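ORC1-type DNA replication protein 2 (Aeropyrum pernix, PDB 1W5T) binds DNA and takes part in regulating DNA replication, joining a nucleotide-binding AAA+ ATPase domain to a C-terminal winged-helix domain. Local coordinates at residues V399-I402 with I403-K406. Sequence-based numbering, arbitrary orientation.
Sequences VDNI and IQAK
V399 and I403 meet one turn apart on the last helix modelled in the winged-helix domain, 392-408, a regular alpha helix held by i to i+4 backbone bonds. CG1 of V399 lies 3.8 Å from CD1 of I403, the two branches crossing at a slant; with chi1 at 173°, CG1 lies beside the carbonyl carbon, on the side facing I403. Both residues are buried: V399 also touches L303 of helix 300-304, while I403 packs on I308 and L311 of helix 308-322. From D400 the carbonyl O accepts the nearly straight bond from Q404 N at 3.0 Å, and the D400 carboxylate points off the helix, OD2 forming a salt bridge with R315 and OD1 a weak hydrogen bond with Y345. N401 and Q404 occupy the exposed flank, where their side chains run alongside each other with amide planes 58° apart, OD1 of N401 being 3.1 Å from NE2 of Q404. I402 reaches L303 and L311, and K406 runs beside it, its chain starting back toward I402 at CG. Bends at chi2 and chi4 (41°) together bring K406 NZ, hydrogen-bonded to E304 O and tying 392-408 to the end of helix 300-304, to 3.3 Å from CG2 of I402.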
# COMPACT_ATOMS: atom_id res chain seq x y z
N VAL A 399 15.08 -0.01 -17.30
CA VAL A 399 14.70 1.11 -18.14
C VAL A 399 15.20 0.93 -19.57
O VAL A 399 14.43 1.14 -20.52
CB VAL A 399 15.12 2.46 -17.48
CG1 VAL A 399 14.89 3.64 -18.40
CG2 VAL A 399 14.33 2.63 -16.19
N ASP A 400 16.46 0.52 -19.73
CA ASP A 400 17.01 0.34 -21.08
C ASP A 400 16.17 -0.63 -21.93
O ASP A 400 15.84 -0.29 -23.08
CB ASP A 400 18.46 -0.12 -21.08
CG ASP A 400 19.42 1.00 -20.73
OD1 ASP A 400 19.16 2.16 -21.10
OD2 ASP A 400 20.47 0.80 -20.08
N ASN A 401 15.84 -1.80 -21.36
CA ASN A 401 15.05 -2.83 -22.05
C ASN A 401 13.65 -2.32 -22.43
O ASN A 401 13.10 -2.70 -23.45
CB ASN A 401 14.98 -4.16 -21.26
CG ASN A 401 16.40 -4.78 -20.96
OD1 ASN A 401 17.40 -4.46 -21.63
ND2 ASN A 401 16.47 -5.66 -19.94
N ILE A 402 13.09 -1.43 -21.63
CA ILE A 402 11.76 -0.93 -21.87
C ILE A 402 11.82 0.07 -23.01
O ILE A 402 10.92 0.11 -23.87
CB ILE A 402 11.15 -0.35 -20.58
CG1 ILE A 402 11.01 -1.47 -19.54
CG2 ILE A 402 9.82 0.27 -20.86
CD1 ILE A 402 10.49 -1.05 -18.16
N ILE A 403 12.90 0.83 -23.07
CA ILE A 403 13.05 1.75 -24.17
C ILE A 403 13.20 0.95 -25.47
O ILE A 403 12.53 1.26 -26.47
CB ILE A 403 14.23 2.74 -23.99
CG1 ILE A 403 14.00 3.67 -22.80
CG2 ILE A 403 14.41 3.56 -25.25
CD1 ILE A 403 15.31 4.17 -22.16
N GLN A 404 14.05 -0.06 -25.46
CA GLN A 404 14.23 -0.94 -26.62
C GLN A 404 12.87 -1.50 -27.09
O GLN A 404 12.52 -1.38 -28.26
CB GLN A 404 15.19 -2.10 -26.30
CG GLN A 404 16.70 -1.78 -26.22
CD GLN A 404 17.51 -3.01 -25.75
OE1 GLN A 404 17.97 -3.81 -26.58
NE2 GLN A 404 17.66 -3.17 -24.43
N ALA A 405 12.09 -2.08 -26.17
CA ALA A 405 10.79 -2.67 -26.49
C ALA A 405 9.78 -1.68 -27.09
O ALA A 405 9.10 -2.04 -28.06
CB ALA A 405 10.18 -3.40 -25.29
N LYS A 406 9.68 -0.47 -26.50
CA LYS A 406 8.80 0.57 -27.02
C LYS A 406 9.21 1.04 -28.43
O LYS A 406 8.35 1.24 -29.29
CB LYS A 406 8.72 1.79 -26.09
CG LYS A 406 8.11 1.55 -24.71
CD LYS A 406 6.89 2.39 -24.50
CE LYS A 406 6.14 1.89 -23.31
NZ LYS A 406 7.17 1.54 -22.28